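Local coordinates for uncharacterized ACR, COG1565 superfamily (Burkholderia thailandensis, PDB 4F3N), which is of unknown function but has a methyltransferase-like fold and may transfer methyl groups from S-adenosyl-L-methionine, perhaps to protein arginines, at residues V222-R235 / L261-H275. Residues are numbered along the deposited sequence; the frame is centred on the assembly and turned at random.
Sequences VRLVAKQARGWCER and LAGIDADEGYVTETH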
loop_
_atom_site.group_PDB
_atom_site.type_symbol
_atom_site.label_atom_id
_atom_site.label_comp_id
_atom_site.label_asym_id
_atom_site.label_seq_id
_atom_site.Cartn_x
_atom_site.Cartn_y
_atom_site.Cartn_z
ATOM N N VAL A 222 -8.921 3.806 -6.465
ATOM C CA VAL A 222 -8.439 4.353 -7.735
ATOM C C VAL A 222 -9.631 4.677 -8.629
ATOM O O VAL A 222 -10.715 4.109 -8.447
ATOM C CB VAL A 222 -7.493 3.395 -8.482
ATOM C CG1 VAL A 222 -6.227 3.129 -7.648
ATOM C CG2 VAL A 222 -8.184 2.052 -8.868
ATOM N N ARG A 223 -9.434 5.611 -9.561
ATOM C CA ARG A 223 -10.406 5.795 -10.632
ATOM C C ARG A 223 -9.859 5.058 -11.855
ATOM O O ARG A 223 -8.659 4.843 -11.979
ATOM C CB ARG A 223 -10.672 7.286 -10.861
ATOM C CG ARG A 223 -11.552 7.875 -9.767
ATOM C CD ARG A 223 -11.606 9.408 -9.743
ATOM N NE ARG A 223 -12.754 9.939 -10.449
ATOM C CZ ARG A 223 -13.803 10.560 -9.884
ATOM N NH1 ARG A 223 -13.877 10.761 -8.571
ATOM N NH2 ARG A 223 -14.791 11.003 -10.644
ATOM N N LEU A 224 -10.737 4.644 -12.743
ATOM C CA LEU A 224 -10.332 4.018 -13.972
ATOM C C LEU A 224 -10.569 4.965 -15.133
ATOM O O LEU A 224 -11.563 5.701 -15.192
ATOM C CB LEU A 224 -11.117 2.735 -14.171
ATOM C CG LEU A 224 -10.938 1.678 -13.059
ATOM C CD1 LEU A 224 -11.833 0.453 -13.235
ATOM C CD2 LEU A 224 -9.484 1.225 -13.010
ATOM N N VAL A 225 -9.649 4.939 -16.080
ATOM C CA VAL A 225 -9.766 5.815 -17.235
ATOM C C VAL A 225 -9.543 4.990 -18.484
ATOM O O VAL A 225 -8.747 4.039 -18.469
ATOM C CB VAL A 225 -8.779 6.990 -17.150
ATOM C CG1 VAL A 225 -9.118 7.876 -15.947
ATOM C CG2 VAL A 225 -7.291 6.535 -17.103
ATOM N N ALA A 226 -10.267 5.318 -19.550
ATOM C CA ALA A 226 -10.216 4.524 -20.771
ATOM C C ALA A 226 -10.023 5.448 -21.958
ATOM O O ALA A 226 -10.667 6.490 -22.050
ATOM C CB ALA A 226 -11.518 3.726 -20.958
ATOM N N LYS A 227 -9.185 5.022 -22.881
ATOM C CA LYS A 227 -8.890 5.809 -24.094
ATOM C C LYS A 227 -9.846 5.449 -25.190
ATOM O O LYS A 227 -9.790 4.339 -25.725
ATOM C CB LYS A 227 -7.467 5.541 -24.573
ATOM C CG LYS A 227 -7.085 6.375 -25.812
ATOM C CD LYS A 227 -6.888 7.839 -25.481
ATOM C CE LYS A 227 -6.531 8.689 -26.714
ATOM N NZ LYS A 227 -5.309 8.204 -27.394
ATOM N N GLN A 228 -10.741 6.379 -25.504
ATOM C CA GLN A 228 -11.679 6.280 -26.618
ATOM C C GLN A 228 -11.117 7.058 -27.804
ATOM O O GLN A 228 -10.184 7.891 -27.634
ATOM C CB GLN A 228 -13.044 6.878 -26.243
ATOM C CG GLN A 228 -13.870 6.031 -25.290
ATOM C CD GLN A 228 -15.263 6.588 -25.047
ATOM O OE1 GLN A 228 -15.511 7.794 -25.200
ATOM N NE2 GLN A 228 -16.186 5.710 -24.675
ATOM N N ALA A 229 -11.675 6.821 -28.986
ATOM C CA ALA A 229 -11.339 7.603 -30.171
ATOM C C ALA A 229 -11.443 9.089 -29.862
ATOM O O ALA A 229 -10.520 9.858 -30.158
ATOM C CB ALA A 229 -12.279 7.242 -31.307
ATOM N N ARG A 230 -12.571 9.471 -29.245
ATOM C CA ARG A 230 -12.861 10.870 -28.918
ATOM C C ARG A 230 -11.953 11.452 -27.846
ATOM O O ARG A 230 -12.053 12.645 -27.547
ATOM C CB ARG A 230 -14.318 11.020 -28.464
ATOM N N GLY A 231 -11.091 10.615 -27.255
ATOM C CA GLY A 231 -10.188 11.014 -26.196
ATOM C C GLY A 231 -10.444 10.188 -24.935
ATOM O O GLY A 231 -11.315 9.282 -24.924
ATOM N N TRP A 232 -9.700 10.522 -23.879
ATOM C CA TRP A 232 -9.848 9.836 -22.580
ATOM C C TRP A 232 -11.188 10.069 -21.979
ATOM O O TRP A 232 -11.769 11.130 -22.148
ATOM C CB TRP A 232 -8.795 10.298 -21.618
ATOM C CG TRP A 232 -7.427 9.807 -21.966
ATOM C CD1 TRP A 232 -6.436 10.478 -22.665
ATOM C CD2 TRP A 232 -6.864 8.500 -21.641
ATOM N NE1 TRP A 232 -5.300 9.703 -22.779
ATOM C CE2 TRP A 232 -5.501 8.491 -22.192
ATOM C CE3 TRP A 232 -7.339 7.362 -20.985
ATOM C CZ2 TRP A 232 -4.667 7.390 -22.053
ATOM C CZ3 TRP A 232 -6.484 6.270 -20.854
ATOM C CH2 TRP A 232 -5.189 6.280 -21.379
ATOM N N CYS A 233 -11.713 9.058 -21.299
ATOM C CA CYS A 233 -12.913 9.223 -20.509
ATOM C C CYS A 233 -12.803 8.416 -19.238
ATOM O O CYS A 233 -11.827 7.701 -19.037
ATOM C CB CYS A 233 -14.118 8.780 -21.271
ATOM S SG CYS A 233 -14.098 7.045 -21.613
ATOM N N GLU A 234 -13.816 8.531 -18.394
ATOM C CA GLU A 234 -13.797 7.808 -17.123
ATOM C C GLU A 234 -14.587 6.518 -17.242
ATOM O O GLU A 234 -15.711 6.511 -17.753
ATOM C CB GLU A 234 -14.330 8.680 -15.990
ATOM C CG GLU A 234 -14.225 7.963 -14.645
ATOM C CD GLU A 234 -14.181 8.853 -13.430
ATOM O OE1 GLU A 234 -14.521 10.067 -13.519
ATOM O OE2 GLU A 234 -13.775 8.314 -12.373
ATOM N N ARG A 235 -13.985 5.431 -16.737
ATOM C CA ARG A 235 -14.618 4.169 -16.604
ATOM C C ARG A 235 -15.170 4.038 -15.170
ATOM O O ARG A 235 -14.415 3.948 -14.217
ATOM C CB ARG A 235 -13.635 3.055 -16.918
ATOM C CG ARG A 235 -14.287 1.682 -16.794
ATOM C CD ARG A 235 -13.547 0.603 -17.534
ATOM N NE ARG A 235 -13.645 0.786 -18.977
ATOM C CZ ARG A 235 -13.244 -0.068 -19.912
ATOM N NH1 ARG A 235 -12.680 -1.237 -19.617
ATOM N NH2 ARG A 235 -13.407 0.270 -21.180
ATOM N N LEU A 261 -4.083 13.286 -18.777
ATOM C CA LEU A 261 -3.876 11.987 -19.419
ATOM C C LEU A 261 -3.200 12.069 -20.794
ATOM O O LEU A 261 -2.756 11.044 -21.335
ATOM C CB LEU A 261 -5.212 11.247 -19.516
ATOM C CG LEU A 261 -5.880 11.000 -18.160
ATOM C CD1 LEU A 261 -7.230 10.353 -18.351
ATOM C CD2 LEU A 261 -5.004 10.141 -17.259
ATOM N N ALA A 262 -3.106 13.282 -21.349
ATOM C CA ALA A 262 -2.566 13.494 -22.706
ATOM C C ALA A 262 -1.172 12.906 -22.895
ATOM O O ALA A 262 -0.854 12.427 -23.979
ATOM C CB ALA A 262 -2.558 14.980 -23.042
ATOM N N GLY A 263 -0.355 12.931 -21.842
ATOM C CA GLY A 263 1.020 12.442 -21.894
ATOM C C GLY A 263 1.185 10.941 -22.095
ATOM O O GLY A 263 2.282 10.475 -22.431
ATOM N N ILE A 264 0.108 10.179 -21.918
ATOM C CA ILE A 264 0.177 8.727 -21.989
ATOM C C ILE A 264 0.194 8.241 -23.439
ATOM O O ILE A 264 -0.665 8.598 -24.242
ATOM C CB ILE A 264 -0.984 8.075 -21.208
ATOM C CG1 ILE A 264 -0.994 8.599 -19.778
ATOM C CG2 ILE A 264 -0.861 6.558 -21.250
ATOM C CD1 ILE A 264 -2.073 8.004 -18.898
ATOM N N ASP A 265 1.196 7.425 -23.758
ATOM C CA ASP A 265 1.359 6.853 -25.095
ATOM C C ASP A 265 0.388 5.677 -25.204
ATOM O O ASP A 265 0.791 4.508 -25.095
ATOM C CB ASP A 265 2.818 6.396 -25.286
ATOM C CG ASP A 265 3.054 5.700 -26.618
ATOM O OD1 ASP A 265 2.605 6.230 -27.656
ATOM O OD2 ASP A 265 3.672 4.612 -26.619
ATOM N N ALA A 266 -0.898 5.994 -25.373
ATOM C CA ALA A 266 -1.939 4.976 -25.352
ATOM C C ALA A 266 -2.681 4.938 -26.668
ATOM O O ALA A 266 -3.152 5.963 -27.147
ATOM C CB ALA A 266 -2.924 5.243 -24.222
ATOM N N ASP A 267 -2.815 3.740 -27.207
ATOM C CA ASP A 267 -3.732 3.492 -28.301
ATOM C C ASP A 267 -5.164 3.370 -27.783
ATOM O O ASP A 267 -5.410 3.097 -26.601
ATOM C CB ASP A 267 -3.358 2.208 -29.031
ATOM C CG ASP A 267 -2.166 2.385 -29.934
ATOM O OD1 ASP A 267 -1.554 3.477 -29.922
ATOM O OD2 ASP A 267 -1.850 1.428 -30.667
ATOM N N GLU A 268 -6.102 3.586 -28.692
ATOM C CA GLU A 268 -7.508 3.407 -28.417
ATOM C C GLU A 268 -7.683 2.063 -27.734
ATOM O O GLU A 268 -7.068 1.096 -28.137
ATOM C CB GLU A 268 -8.296 3.415 -29.734
ATOM C CG GLU A 268 -9.794 3.671 -29.571
ATOM C CD GLU A 268 -10.581 2.424 -29.190
ATOM O OE1 GLU A 268 -10.138 1.303 -29.523
ATOM O OE2 GLU A 268 -11.646 2.563 -28.545
ATOM N N GLY A 269 -8.503 2.034 -26.691
ATOM C CA GLY A 269 -8.831 0.806 -25.950
ATOM C C GLY A 269 -8.081 0.611 -24.653
ATOM O O GLY A 269 -8.512 -0.177 -23.829
ATOM N N TYR A 270 -6.973 1.324 -24.494
ATOM C CA TYR A 270 -6.177 1.350 -23.257
ATOM C C TYR A 270 -7.044 1.683 -22.064
ATOM O O TYR A 270 -7.858 2.605 -22.104
ATOM C CB TYR A 270 -5.092 2.402 -23.410
ATOM C CG TYR A 270 -3.893 2.255 -22.535
ATOM C CD1 TYR A 270 -2.707 1.764 -23.046
ATOM C CD2 TYR A 270 -3.917 2.651 -21.203
ATOM C CE1 TYR A 270 -1.573 1.671 -22.271
ATOM C CE2 TYR A 270 -2.775 2.542 -20.425
ATOM C CZ TYR A 270 -1.611 2.047 -20.966
ATOM O OH TYR A 270 -0.452 1.912 -20.198
ATOM N N VAL A 271 -6.848 0.931 -20.989
ATOM C CA VAL A 271 -7.601 1.138 -19.763
ATOM C C VAL A 271 -6.583 1.107 -18.637
ATOM O O VAL A 271 -5.713 0.262 -18.631
ATOM C CB VAL A 271 -8.716 0.089 -19.556
ATOM C CG1 VAL A 271 -9.485 0.373 -18.247
ATOM C CG2 VAL A 271 -9.710 0.144 -20.710
ATOM N N THR A 272 -6.649 2.077 -17.726
ATOM C CA THR A 272 -5.659 2.166 -16.663
ATOM C C THR A 272 -6.237 2.905 -15.460
ATOM O O THR A 272 -7.415 3.304 -15.445
ATOM C CB THR A 272 -4.350 2.810 -17.179
ATOM O OG1 THR A 272 -3.296 2.539 -16.247
ATOM C CG2 THR A 272 -4.535 4.362 -17.433
ATOM N N GLU A 273 -5.413 3.084 -14.439
ATOM C CA GLU A 273 -5.860 3.640 -13.165
ATOM C C GLU A 273 -5.212 4.969 -12.945
ATOM O O GLU A 273 -4.053 5.165 -13.342
ATOM C CB GLU A 273 -5.418 2.753 -11.993
ATOM C CG GLU A 273 -5.887 1.331 -12.031
ATOM C CD GLU A 273 -5.066 0.478 -12.973
ATOM O OE1 GLU A 273 -3.850 0.760 -13.112
ATOM O OE2 GLU A 273 -5.626 -0.459 -13.581
ATOM N N THR A 274 -5.963 5.885 -12.322
ATOM C CA THR A 274 -5.411 7.033 -11.650
ATOM C C THR A 274 -5.514 6.874 -10.109
ATOM O O THR A 274 -6.362 6.130 -9.587
ATOM C CB THR A 274 -6.035 8.363 -12.119
ATOM O OG1 THR A 274 -7.412 8.412 -11.746
ATOM C CG2 THR A 274 -5.928 8.494 -13.654
ATOM N N HIS A 275 -4.622 7.582 -9.417
ATOM C CA HIS A 275 -4.355 7.400 -7.979
ATOM C C HIS A 275 -4.536 8.638 -7.154
ATOM O O HIS A 275 -3.704 8.947 -6.285
ATOM C CB HIS A 275 -2.941 6.843 -7.779
ATOM C CG HIS A 275 -2.647 5.676 -8.661
ATOM N ND1 HIS A 275 -2.185 5.837 -9.900
ATOM C CD2 HIS A 275 -2.720 4.332 -8.432
ATOM C CE1 HIS A 275 -2.016 4.642 -10.458
ATOM N NE2 HIS A 275 -2.353 3.718 -9.562
HETATM O O HOH W 1 -13.632 4.627 -29.098
HETATM O O HOH W 2 -2.997 9.885 -24.589
#
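Trp232 lies with one indole face against Leu261, whose CB sits 3.5 Å from the centroid of the five-membered ring, close to the ring normal. Lys227 CD rests near the rim of the opposite face. Around the six-membered ring, Trp232 CZ2 meets Ala266 CB at 3.5 Å, and Tyr270 CD2 lies at the ring edge beside Trp232 CH2. Val225 and Leu261 reach toward each other tip to tip, and Val225 CG2 lies alongside Thr272 CG2 at 3.5 Å. On the other face of the sheet, Val271 CG2 lies over the guanidinium of Arg235, which also forms a salt bridge with Asp249.

The backbones form an antiparallel ladder: strand 271-274 pairs with strand 223-228, the first arm of a beta hairpin in a sheet separate from the seven-stranded methyltransferase-type sheet. Arg223 with Thr274 and Val225 with Thr272 are hydrogen-bonded pairs, and Thr272 N donates to Val225 O at 3.0 Å. Just before strand 271-274, the type II turn 267-270 extends the pairing through Gly269 N to Lys227 O, 2.8 Å and nearly straight at 174°.

Lys227 leaves with CG anti to its backbone N (chi1 -178°), and bends at chi2 and chi4 bring NZ to Ala266 O in a weak hydrogen bond. One water links Trp232 NE1 to Ile264 O; another joins Ala229 N to Glu268 OE2.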